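Local coordinates for protein iron transport multicopper oxidase FET3 (Saccharomyces cerevisiae, PDB 1ZPU) that oxidises ferrous to ferric iron with oxygen at four bound coppers, for high-affinity iron uptake by the permease FTR1, and also oxidises cuprous ions, at residues T231-Y236 against R436-V441; K307-G312 against P430-R435; F401-R406 against F447-K452; D407-D412 against Y440-S445. One frame throughout, in Å; residues are numbered along the deposited sequence.

Contact 1 of 4, residues T231-Y236 against R436-V441; sequences TVAQRY and RDTLYV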
# COMPACT_ATOMS: atom_id res chain seq x y z
N THR A 231 -5.09 -5.15 -6.70
CA THR A 231 -4.07 -5.63 -5.77
C THR A 231 -4.29 -4.95 -4.44
O THR A 231 -5.06 -4.01 -4.34
CB THR A 231 -2.60 -5.31 -6.24
OG1 THR A 231 -2.25 -3.96 -5.89
CG2 THR A 231 -2.40 -5.54 -7.74
N VAL A 232 -3.59 -5.40 -3.40
CA VAL A 232 -3.74 -4.74 -2.10
C VAL A 232 -3.23 -3.32 -2.23
O VAL A 232 -2.32 -3.07 -3.01
CB VAL A 232 -3.03 -5.46 -0.97
CG1 VAL A 232 -3.59 -6.84 -0.82
CG2 VAL A 232 -1.55 -5.52 -1.20
N ALA A 233 -3.87 -2.40 -1.52
CA ALA A 233 -3.45 -1.01 -1.45
C ALA A 233 -3.95 -0.14 -2.59
O ALA A 233 -3.94 1.07 -2.49
CB ALA A 233 -1.92 -0.90 -1.33
N GLN A 234 -4.38 -0.74 -3.69
CA GLN A 234 -4.90 0.10 -4.76
C GLN A 234 -6.39 0.40 -4.66
O GLN A 234 -7.12 -0.32 -3.99
CB GLN A 234 -4.44 -0.31 -6.18
CG GLN A 234 -4.58 -1.74 -6.64
CD GLN A 234 -3.76 -2.02 -7.93
OE1 GLN A 234 -2.68 -1.42 -8.15
NE2 GLN A 234 -4.27 -2.92 -8.79
N ARG A 235 -6.80 1.50 -5.29
CA ARG A 235 -8.18 1.96 -5.26
C ARG A 235 -8.66 2.13 -6.69
O ARG A 235 -7.99 2.78 -7.49
CB ARG A 235 -8.27 3.30 -4.54
CG ARG A 235 -7.98 3.25 -3.07
CD ARG A 235 -6.48 3.28 -2.77
NE ARG A 235 -5.93 4.62 -2.89
CZ ARG A 235 -4.68 4.91 -3.24
NH1 ARG A 235 -3.82 3.95 -3.53
NH2 ARG A 235 -4.30 6.18 -3.33
N TYR A 236 -9.79 1.52 -7.02
CA TYR A 236 -10.50 1.88 -8.24
C TYR A 236 -11.79 2.51 -7.80
O TYR A 236 -12.53 1.93 -7.03
CB TYR A 236 -10.80 0.67 -9.15
CG TYR A 236 -9.61 0.08 -9.86
CD1 TYR A 236 -9.46 0.16 -11.25
CD2 TYR A 236 -8.62 -0.59 -9.14
CE1 TYR A 236 -8.33 -0.40 -11.89
CE2 TYR A 236 -7.51 -1.15 -9.75
CZ TYR A 236 -7.36 -1.06 -11.11
OH TYR A 236 -6.24 -1.63 -11.64
N ARG A 436 -0.32 6.31 -10.93
CA ARG A 436 -0.88 5.79 -9.68
C ARG A 436 0.22 5.62 -8.64
O ARG A 436 1.38 5.97 -8.90
CB ARG A 436 -1.63 4.49 -9.92
CG ARG A 436 -0.82 3.28 -10.42
CD ARG A 436 -1.75 2.09 -10.73
NE ARG A 436 -2.82 2.03 -9.75
CZ ARG A 436 -3.94 1.33 -9.87
NH1 ARG A 436 -4.16 0.60 -10.95
NH2 ARG A 436 -4.84 1.36 -8.90
N ASP A 437 -0.13 5.11 -7.45
CA ASP A 437 0.85 4.94 -6.39
C ASP A 437 1.19 3.49 -6.10
O ASP A 437 2.12 3.19 -5.36
CB ASP A 437 0.45 5.71 -5.12
CG ASP A 437 -0.84 5.19 -4.49
OD1 ASP A 437 -1.71 6.04 -4.22
OD2 ASP A 437 -0.97 3.95 -4.27
N THR A 438 0.45 2.57 -6.71
CA THR A 438 0.65 1.16 -6.44
C THR A 438 0.42 0.40 -7.74
O THR A 438 -0.60 0.58 -8.40
CB THR A 438 -0.29 0.68 -5.30
OG1 THR A 438 -0.16 1.58 -4.18
CG2 THR A 438 0.03 -0.74 -4.87
N LEU A 439 1.39 -0.45 -8.08
CA LEU A 439 1.47 -1.10 -9.38
C LEU A 439 2.05 -2.49 -9.20
O LEU A 439 3.02 -2.65 -8.49
CB LEU A 439 2.37 -0.28 -10.31
CG LEU A 439 2.61 -0.79 -11.73
CD1 LEU A 439 1.49 -0.36 -12.68
CD2 LEU A 439 3.98 -0.32 -12.24
N TYR A 440 1.48 -3.48 -9.87
CA TYR A 440 2.00 -4.84 -9.81
C TYR A 440 2.94 -5.18 -10.98
O TYR A 440 2.70 -4.77 -12.11
CB TYR A 440 0.85 -5.88 -9.72
CG TYR A 440 -0.06 -6.02 -10.95
CD1 TYR A 440 0.35 -6.76 -12.06
CD2 TYR A 440 -1.32 -5.46 -10.97
CE1 TYR A 440 -0.48 -6.91 -13.17
CE2 TYR A 440 -2.16 -5.61 -12.05
CZ TYR A 440 -1.73 -6.33 -13.16
OH TYR A 440 -2.55 -6.50 -14.27
N VAL A 441 4.01 -5.92 -10.68
CA VAL A 441 4.75 -6.68 -11.69
C VAL A 441 4.10 -8.03 -11.84
O VAL A 441 3.68 -8.64 -10.84
CB VAL A 441 6.18 -7.04 -11.29
CG1 VAL A 441 7.18 -6.47 -12.28
CG2 VAL A 441 6.48 -6.72 -9.83
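Arg-235 and Asp-437 form a buried salt bridge between two cupredoxin domains of the multicopper oxidase fold. Residues 231-236 belong to the second plastocyanin-like domain and 436-441 to the third. The grip is end-on. NH1 of Arg-235 gives a hydrogen bond to OD2 of Asp-437 at 2.9 Å, and NH2 gives one to OD1 at 2.7 Å. Guanidinium and carboxylate are nearly coplanar, and each oxygen uses its syn lone pair. The arginine chain folds twice, at chi2 (82°) and chi3 (78°), which brings NH1 of Arg-235 back to Ala-233 O, a further hydrogen bond of 3.1 Å. NE is held by Thr-101 O. OD2 of Asp-437 further accepts from Thr-438 OG1 and from NE2 of His-62, a type 3 copper ligand, so Arg-235 probably helps to position that ligand through Asp-437. A methionine in place of Arg-235 would probably leave the Asp-437 carboxylate without its charge partner and freer to turn, disturbing its link to His-62.

Arg-436 makes the second polar link. Its guanidinium lies flat on the side-chain amide of Gln-234, with the planes 5° apart. NH1 gives a hydrogen bond to OH of Tyr-236 at 3.1 Å. The acceptor lies in the guanidinium plane, while the tyrosine ring is steeply inclined to it. Asp-299 and Asp-216 form salt bridges with Arg-436. At the far end CG2 of Thr-231 touches CD2 of Tyr-440 at 3.4 Å.

Contact 2 of 4, residues K307-G312 against P430-R435; sequences KEAIYG and PEYPMR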
# COMPACT_ATOMS: atom_id res chain seq x y z
N LYS A 307 -3.93 15.28 -18.26
CA LYS A 307 -2.85 14.71 -19.06
C LYS A 307 -1.51 15.30 -18.67
O LYS A 307 -1.36 16.51 -18.54
CB LYS A 307 -3.07 14.97 -20.55
CG LYS A 307 -4.18 14.17 -21.20
CD LYS A 307 -4.31 14.53 -22.69
CE LYS A 307 -5.81 14.58 -23.04
NZ LYS A 307 -6.08 13.96 -24.37
N GLU A 308 -0.53 14.42 -18.50
CA GLU A 308 0.85 14.85 -18.36
C GLU A 308 1.69 14.02 -19.32
O GLU A 308 1.66 12.79 -19.28
CB GLU A 308 1.30 14.69 -16.90
CG GLU A 308 0.80 15.82 -15.96
CD GLU A 308 0.94 15.50 -14.45
OE1 GLU A 308 1.56 14.46 -14.08
OE2 GLU A 308 0.43 16.30 -13.62
N ALA A 309 2.44 14.68 -20.19
CA ALA A 309 3.31 13.98 -21.12
C ALA A 309 4.37 13.17 -20.38
O ALA A 309 4.81 13.55 -19.30
CB ALA A 309 3.96 14.96 -22.05
N ILE A 310 4.77 12.04 -20.96
CA ILE A 310 5.86 11.22 -20.41
C ILE A 310 7.08 12.08 -20.12
O ILE A 310 7.45 12.92 -20.94
CB ILE A 310 6.23 10.03 -21.35
CG1 ILE A 310 7.36 9.18 -20.74
CG2 ILE A 310 6.54 10.52 -22.78
CD1 ILE A 310 7.69 7.91 -21.50
N TYR A 311 7.69 11.90 -18.96
CA TYR A 311 8.86 12.68 -18.59
C TYR A 311 10.02 12.38 -19.51
O TYR A 311 10.13 11.25 -20.00
CB TYR A 311 9.29 12.40 -17.16
CG TYR A 311 8.30 12.87 -16.12
CD1 TYR A 311 7.78 11.98 -15.18
CD2 TYR A 311 7.88 14.20 -16.07
CE1 TYR A 311 6.88 12.40 -14.22
CE2 TYR A 311 6.97 14.63 -15.12
CZ TYR A 311 6.48 13.72 -14.21
OH TYR A 311 5.59 14.14 -13.26
N GLY A 312 10.86 13.38 -19.76
CA GLY A 312 12.04 13.23 -20.61
C GLY A 312 13.05 12.25 -20.05
O GLY A 312 12.83 11.64 -19.00
N PRO A 430 4.16 4.82 -23.74
CA PRO A 430 3.02 5.71 -24.03
C PRO A 430 3.41 7.18 -24.03
O PRO A 430 4.36 7.57 -23.32
CB PRO A 430 2.06 5.44 -22.86
CG PRO A 430 2.93 4.89 -21.78
CD PRO A 430 3.99 4.11 -22.47
N GLU A 431 2.70 7.99 -24.81
CA GLU A 431 2.91 9.43 -24.84
C GLU A 431 2.39 10.11 -23.57
O GLU A 431 3.01 11.04 -23.06
CB GLU A 431 2.22 10.03 -26.05
CG GLU A 431 2.93 9.78 -27.36
CD GLU A 431 2.28 10.50 -28.52
OE1 GLU A 431 1.06 10.79 -28.45
OE2 GLU A 431 2.98 10.79 -29.51
N TYR A 432 1.24 9.63 -23.08
CA TYR A 432 0.62 10.15 -21.87
C TYR A 432 0.36 9.01 -20.89
O TYR A 432 -0.76 8.47 -20.83
CB TYR A 432 -0.69 10.87 -22.22
CG TYR A 432 -0.49 12.09 -23.08
CD1 TYR A 432 -0.65 12.01 -24.47
CD2 TYR A 432 -0.11 13.31 -22.52
CE1 TYR A 432 -0.45 13.12 -25.27
CE2 TYR A 432 0.09 14.43 -23.32
CZ TYR A 432 -0.08 14.33 -24.69
OH TYR A 432 0.12 15.44 -25.47
N PRO A 433 1.39 8.63 -20.09
CA PRO A 433 1.33 7.43 -19.28
C PRO A 433 0.30 7.52 -18.18
O PRO A 433 -0.03 8.61 -17.72
CB PRO A 433 2.72 7.37 -18.64
CG PRO A 433 3.57 8.28 -19.44
CD PRO A 433 2.66 9.35 -19.90
N MET A 434 -0.20 6.36 -17.78
CA MET A 434 -1.06 6.24 -16.62
C MET A 434 -0.26 6.65 -15.38
O MET A 434 0.97 6.58 -15.38
CB MET A 434 -1.56 4.80 -16.52
CG MET A 434 -2.27 4.44 -15.25
SD MET A 434 -1.14 3.80 -14.00
CE MET A 434 -1.06 2.06 -14.37
N ARG A 435 -0.96 7.09 -14.34
CA ARG A 435 -0.34 7.46 -13.07
C ARG A 435 -1.08 6.83 -11.89
O ARG A 435 -2.33 6.82 -11.86
CB ARG A 435 -0.33 8.97 -12.92
CG ARG A 435 0.98 9.63 -13.30
CD ARG A 435 0.74 10.87 -14.15
NE ARG A 435 -0.23 11.79 -13.57
CZ ARG A 435 -1.10 12.49 -14.29
NH1 ARG A 435 -1.11 12.36 -15.61
NH2 ARG A 435 -1.95 13.31 -13.70
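Residues 307-312 and 430-435 make a partly buried loop-to-edge contact near the protein surface, pinned by one backbone hydrogen bond. Ile-310 N donates to Glu-431 O at 2.9 Å, and the bond is fairly straight, 163° at the hydrogen. CA of Ala-309 also comes near Glu-431 O, in a CA-H...O contact of 3.5 Å. The side chain of Ile-310 meets the proline ring of Pro-433 at about a right angle, with CB 3.7 Å from CG. With CG1 of Ile-310 anti to the nitrogen (chi1 -179°), CG2 falls between the nitrogen and the carbonyl carbon and lies beside Pro-430 O and Glu-431 O.

The loop 307-312 belongs to the linker between the second and third cupredoxin domains. Segment 430-435 leads into strand 434-436, the outermost strand of a sheet of the third domain. The side chain of Gln-402, on the next strand, bonds Ala-309 O and Tyr-311 N.

Charge and ring contacts lie beside this centre. The Glu-308 carboxylate stacks over one face of the Arg-435 guanidinium, with OE1 3.3 Å from NE. No N-H points at OE1, so this salt bridge acts through charge alone. NH1 of Arg-435 instead bonds Glu-306 O. Elsewhere CD of Lys-307 lies over one face of the Tyr-432 ring. NZ of Lys-307 is 5.9 Å from the Tyr-432 ring centroid, at most a weak cation-pi attraction. CE2 of the same tyrosine lies 4.1 Å from CB of Ala-309.

Contact 3 of 4, residues F401-R406 against F447-K452; sequences FQTIQR and FVIRFK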
# COMPACT_ATOMS: atom_id res chain seq x y z
N PHE A 401 3.40 7.92 -9.58
CA PHE A 401 4.37 7.78 -10.67
C PHE A 401 3.73 7.53 -12.02
O PHE A 401 2.57 7.13 -12.10
CB PHE A 401 5.36 6.66 -10.36
CG PHE A 401 4.70 5.42 -9.86
CD1 PHE A 401 4.71 5.13 -8.51
CD2 PHE A 401 4.06 4.56 -10.73
CE1 PHE A 401 4.09 3.98 -8.02
CE2 PHE A 401 3.44 3.41 -10.27
CZ PHE A 401 3.45 3.12 -8.91
N GLN A 402 4.49 7.76 -13.09
CA GLN A 402 4.07 7.40 -14.44
C GLN A 402 4.47 5.96 -14.73
O GLN A 402 5.64 5.59 -14.59
CB GLN A 402 4.71 8.32 -15.50
CG GLN A 402 4.46 9.80 -15.28
CD GLN A 402 4.85 10.67 -16.46
OE1 GLN A 402 5.73 10.33 -17.25
NE2 GLN A 402 4.19 11.84 -16.58
N THR A 403 3.50 5.14 -15.14
CA THR A 403 3.77 3.77 -15.54
C THR A 403 4.03 3.73 -17.02
O THR A 403 3.11 3.87 -17.83
CB THR A 403 2.56 2.86 -15.25
OG1 THR A 403 2.17 2.99 -13.88
CG2 THR A 403 2.92 1.41 -15.53
N ILE A 404 5.29 3.54 -17.40
CA ILE A 404 5.66 3.61 -18.82
C ILE A 404 5.89 2.24 -19.48
O ILE A 404 5.78 2.11 -20.70
CB ILE A 404 6.85 4.56 -19.06
CG1 ILE A 404 8.13 3.99 -18.47
CG2 ILE A 404 6.57 5.94 -18.47
CD1 ILE A 404 9.36 4.58 -19.06
N GLN A 405 6.22 1.23 -18.67
CA GLN A 405 6.22 -0.17 -19.12
C GLN A 405 5.85 -1.11 -17.98
O GLN A 405 6.30 -0.94 -16.85
CB GLN A 405 7.56 -0.60 -19.73
CG GLN A 405 7.63 -2.12 -20.01
CD GLN A 405 8.73 -2.53 -20.98
OE1 GLN A 405 8.81 -2.04 -22.11
NE2 GLN A 405 9.56 -3.47 -20.55
N ARG A 406 5.03 -2.10 -18.30
CA ARG A 406 4.73 -3.19 -17.40
C ARG A 406 4.52 -4.46 -18.21
O ARG A 406 3.41 -4.73 -18.69
CB ARG A 406 3.49 -2.89 -16.56
CG ARG A 406 3.19 -4.00 -15.58
CD ARG A 406 1.74 -4.38 -15.67
NE ARG A 406 1.08 -3.97 -14.45
CZ ARG A 406 -0.15 -3.50 -14.38
NH1 ARG A 406 -0.89 -3.37 -15.48
NH2 ARG A 406 -0.65 -3.15 -13.19
N PHE A 447 8.75 -3.97 -14.80
CA PHE A 447 8.09 -2.70 -15.06
C PHE A 447 9.05 -1.53 -14.96
O PHE A 447 10.16 -1.67 -14.42
CB PHE A 447 6.81 -2.51 -14.23
CG PHE A 447 7.01 -2.23 -12.76
CD1 PHE A 447 6.26 -2.91 -11.81
CD2 PHE A 447 7.89 -1.25 -12.31
CE1 PHE A 447 6.39 -2.64 -10.44
CE2 PHE A 447 8.04 -0.98 -10.95
CZ PHE A 447 7.28 -1.68 -10.01
N VAL A 448 8.64 -0.40 -15.52
CA VAL A 448 9.42 0.83 -15.47
C VAL A 448 8.48 1.97 -15.14
O VAL A 448 7.46 2.18 -15.81
CB VAL A 448 10.17 1.11 -16.79
CG1 VAL A 448 11.06 2.33 -16.64
CG2 VAL A 448 11.01 -0.06 -17.21
N ILE A 449 8.83 2.70 -14.08
CA ILE A 449 8.07 3.87 -13.66
C ILE A 449 8.98 5.08 -13.63
O ILE A 449 10.18 4.95 -13.43
CB ILE A 449 7.43 3.67 -12.27
CG1 ILE A 449 8.49 3.32 -11.23
CG2 ILE A 449 6.37 2.60 -12.34
CD1 ILE A 449 7.98 3.36 -9.79
N ARG A 450 8.38 6.25 -13.84
CA ARG A 450 9.11 7.52 -13.80
C ARG A 450 8.34 8.56 -13.01
O ARG A 450 7.11 8.61 -13.05
CB ARG A 450 9.37 8.04 -15.21
CG ARG A 450 10.51 7.34 -15.90
CD ARG A 450 10.86 8.07 -17.16
NE ARG A 450 11.38 7.13 -18.14
CZ ARG A 450 11.57 7.40 -19.42
NH1 ARG A 450 11.28 8.60 -19.90
NH2 ARG A 450 12.04 6.46 -20.22
N PHE A 451 9.09 9.40 -12.29
CA PHE A 451 8.53 10.51 -11.53
C PHE A 451 9.58 11.60 -11.34
O PHE A 451 10.77 11.33 -11.42
CB PHE A 451 7.97 10.05 -10.18
CG PHE A 451 9.02 9.59 -9.19
CD1 PHE A 451 9.46 10.44 -8.19
CD2 PHE A 451 9.55 8.31 -9.26
CE1 PHE A 451 10.42 10.03 -7.28
CE2 PHE A 451 10.50 7.89 -8.35
CZ PHE A 451 10.93 8.74 -7.36
N LYS A 452 9.12 12.83 -11.08
CA LYS A 452 10.00 13.96 -10.81
C LYS A 452 10.27 14.08 -9.31
O LYS A 452 9.34 14.02 -8.51
CB LYS A 452 9.35 15.24 -11.33
CG LYS A 452 10.31 16.41 -11.49
CD LYS A 452 9.55 17.69 -11.75
CE LYS A 452 10.49 18.81 -12.07
NZ LYS A 452 9.72 20.04 -12.37
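Strands 401-406 and 447-452 run antiparallel, with axes 4.5 Å apart at closest and directions 172° apart. Gln-402 and Arg-450 are a hydrogen-bonded pair, joined by N to O bonds both ways. Thr-403 and Ile-449 are the non-hydrogen-bonded pair beside them. Then the register shifts by one in a classic beta bulge. Ile-404 N and Gln-405 N both donate to Val-448 O, at 3.0 Å and 3.3 Å, and Val-448 N donates back to Gln-405 O at 2.7 Å. The two strands are neighbours in one sheet of the third cupredoxin domain.

Phe-401 leans on Ile-449. Its CG sits between the backbone nitrogen and carbonyl carbon (chi1 46°), which turns the ring over the neighbouring strand. CD1 of Ile-449 lies over the Phe-401 ring face in a CH-pi contact, 4.0 Å from the centroid, and CG2 meets CD2 of the ring. With alanine in place of Phe-401, the CD1 and CG2 branches of Ile-449 would probably lose their aromatic cover, and a gap would probably open beside Leu-396.

Ile-404, in the bulge, packs its CD1 on CG1 of Val-448 at 3.7 Å. The same CD1 also lies over one face of the Arg-450 guanidinium, whose NE forms a salt bridge with Glu-381. Arg-406, whose CB touches CB of Phe-447, has its charge met by Asp-298 and Asp-299. The backbone bonds therefore set the register, apolar branches pack over the faces of the pair, and the buried arginine charges are probably balanced by acids from outside the pair.

Contact 4 of 4, residues D407-D412 against Y440-S445; sequences DRTYDD and YVRPQS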
# COMPACT_ATOMS: atom_id res chain seq x y z
N ASP A 407 5.58 -5.24 -18.36
CA ASP A 407 5.61 -6.36 -19.31
C ASP A 407 4.62 -7.48 -18.93
O ASP A 407 4.10 -7.52 -17.81
CB ASP A 407 7.05 -6.87 -19.45
CG ASP A 407 7.34 -7.49 -20.81
OD1 ASP A 407 6.43 -7.64 -21.65
OD2 ASP A 407 8.52 -7.86 -21.05
N ARG A 408 4.36 -8.38 -19.89
CA ARG A 408 3.41 -9.50 -19.76
C ARG A 408 3.88 -10.54 -18.75
O ARG A 408 5.03 -10.52 -18.31
CB ARG A 408 3.22 -10.19 -21.11
CG ARG A 408 4.43 -11.00 -21.59
CD ARG A 408 4.18 -11.64 -22.94
NE ARG A 408 5.33 -12.39 -23.45
CZ ARG A 408 5.59 -13.68 -23.18
NH1 ARG A 408 4.80 -14.38 -22.37
NH2 ARG A 408 6.65 -14.27 -23.71
N THR A 409 2.99 -11.47 -18.40
CA THR A 409 3.37 -12.59 -17.55
C THR A 409 4.30 -13.54 -18.29
O THR A 409 4.06 -13.87 -19.46
CB THR A 409 2.14 -13.34 -16.98
OG1 THR A 409 1.56 -12.55 -15.92
CG2 THR A 409 2.52 -14.71 -16.41
N TYR A 410 5.37 -13.94 -17.61
CA TYR A 410 6.25 -15.00 -18.09
C TYR A 410 6.05 -16.24 -17.22
O TYR A 410 6.63 -16.36 -16.14
CB TYR A 410 7.72 -14.55 -18.14
CG TYR A 410 7.97 -13.44 -19.15
CD1 TYR A 410 8.10 -12.11 -18.74
CD2 TYR A 410 8.05 -13.72 -20.52
CE1 TYR A 410 8.32 -11.09 -19.66
CE2 TYR A 410 8.26 -12.70 -21.45
CZ TYR A 410 8.39 -11.39 -21.01
OH TYR A 410 8.59 -10.38 -21.91
N ASP A 411 5.21 -17.15 -17.71
CA ASP A 411 4.70 -18.28 -16.93
C ASP A 411 5.69 -19.42 -16.86
O ASP A 411 5.99 -20.05 -17.88
CB ASP A 411 3.39 -18.80 -17.52
CG ASP A 411 2.51 -19.48 -16.48
OD1 ASP A 411 1.41 -19.97 -16.85
OD2 ASP A 411 2.91 -19.53 -15.29
N ASP A 412 6.17 -19.71 -15.65
CA ASP A 412 7.22 -20.70 -15.49
C ASP A 412 6.68 -22.12 -15.62
O ASP A 412 7.44 -23.06 -15.90
CB ASP A 412 7.99 -20.48 -14.18
CG ASP A 412 7.51 -21.35 -13.05
OD1 ASP A 412 6.46 -21.02 -12.45
OD2 ASP A 412 8.19 -22.35 -12.75
N TYR A 440 1.48 -3.48 -9.87
CA TYR A 440 2.00 -4.84 -9.81
C TYR A 440 2.94 -5.18 -10.98
O TYR A 440 2.70 -4.77 -12.11
CB TYR A 440 0.85 -5.88 -9.72
CG TYR A 440 -0.06 -6.02 -10.95
CD1 TYR A 440 0.35 -6.76 -12.06
CD2 TYR A 440 -1.32 -5.46 -10.97
CE1 TYR A 440 -0.48 -6.91 -13.17
CE2 TYR A 440 -2.16 -5.61 -12.05
CZ TYR A 440 -1.73 -6.33 -13.16
OH TYR A 440 -2.55 -6.50 -14.27
N VAL A 441 4.01 -5.92 -10.68
CA VAL A 441 4.75 -6.68 -11.69
C VAL A 441 4.10 -8.03 -11.84
O VAL A 441 3.68 -8.64 -10.84
CB VAL A 441 6.18 -7.04 -11.29
CG1 VAL A 441 7.18 -6.47 -12.28
CG2 VAL A 441 6.48 -6.72 -9.83
N ARG A 442 4.06 -8.51 -13.07
CA ARG A 442 3.57 -9.84 -13.34
C ARG A 442 4.66 -10.86 -13.02
O ARG A 442 5.84 -10.50 -12.90
CB ARG A 442 3.06 -9.95 -14.78
CG ARG A 442 1.75 -9.19 -14.99
CD ARG A 442 1.29 -9.19 -16.43
NE ARG A 442 0.08 -8.38 -16.60
CZ ARG A 442 0.02 -7.22 -17.25
NH1 ARG A 442 1.10 -6.69 -17.82
NH2 ARG A 442 -1.14 -6.57 -17.33
N PRO A 443 4.28 -12.14 -12.83
CA PRO A 443 5.26 -13.20 -12.59
C PRO A 443 6.44 -13.17 -13.57
O PRO A 443 6.25 -13.17 -14.79
CB PRO A 443 4.44 -14.47 -12.79
CG PRO A 443 3.10 -14.08 -12.30
CD PRO A 443 2.90 -12.67 -12.79
N GLN A 444 7.64 -13.14 -13.00
CA GLN A 444 8.89 -13.21 -13.75
C GLN A 444 9.04 -12.10 -14.79
O GLN A 444 9.79 -12.24 -15.75
CB GLN A 444 9.06 -14.59 -14.39
CG GLN A 444 8.93 -15.77 -13.42
CD GLN A 444 9.65 -17.02 -13.93
OE1 GLN A 444 10.57 -17.53 -13.29
NE2 GLN A 444 9.24 -17.52 -15.10
N SER A 445 8.34 -10.99 -14.59
CA SER A 445 8.32 -9.92 -15.58
C SER A 445 9.04 -8.66 -15.09
O SER A 445 9.93 -8.73 -14.25
CB SER A 445 6.89 -9.62 -16.01
OG SER A 445 6.89 -9.00 -17.29
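The side chain of Arg-442 crosses that of Thr-409 at about a right angle. Its CB and CD lie against OG1 of Thr-409, and the chain stays extended from CG to NE. This carries NH1 to Asp-407 O, a hydrogen bond of 3.1 Å. The oxygen lies in the guanidinium plane, but the nitrogen sits well above the carbonyl plane. NH2 of Arg-442 forms a salt bridge with Asp-298.

Ser-445 points its hydroxyl the same way. OG is turned opposite the backbone nitrogen (chi1 -157°) and donates to Arg-408 O at 2.6 Å. The CE1 side of the Tyr-410 ring runs beside this hydroxyl. OH of Tyr-410 donates to OD2 of Asp-407 at 2.7 Å from above the carboxylate plane, which fixes the far end of the ring. Tyr-410 is also gripped by its backbone. Its N donates to Pro-443 O at 3.1 Å, and its O takes NE2 of Gln-444 at 3.0 Å. The oxygen lies near the amide plane of Gln-444, whose NE2 also bonds Glu-416 O. Pro-443 rests on Thr-409, with CB 4.1 Å from CG2.

Residues 442-445 form a type II beta turn between strands 438-441 and 446-452 of the third cupredoxin domain. The loop 407-412, leaving strand 401-406, folds over it. The side chain of Pro-443 lies about 7 Å, between nearest atoms, from that of His-392, a type 1 copper ligand at the start of strand 392-396.

Overall arrangement
Contacts 1 and 3 are fully buried, while contacts 2 and 4 are partly exposed. Contact 1 joins two domains close to the trinuclear coppers and relies on charged groups. Contact 3 lies within one sheet and relies on backbone bonds and apolar packing. Contact 2 sets a linker against an edge strand of that sheet, and contact 4 ties loops with mixed side-chain and backbone bonds. Strand 438-441 carries contact 1, and the turn after it carries contact 4. Strand 401-406 binds 434-436 beside it, through Met-434 O to Thr-403 N, so 2 and 3 share a sheet. Arg-406 NE, bonded to Tyr-440 O, links contact 3 to contacts 1 and 4. Contacts 2 and 4 do not touch.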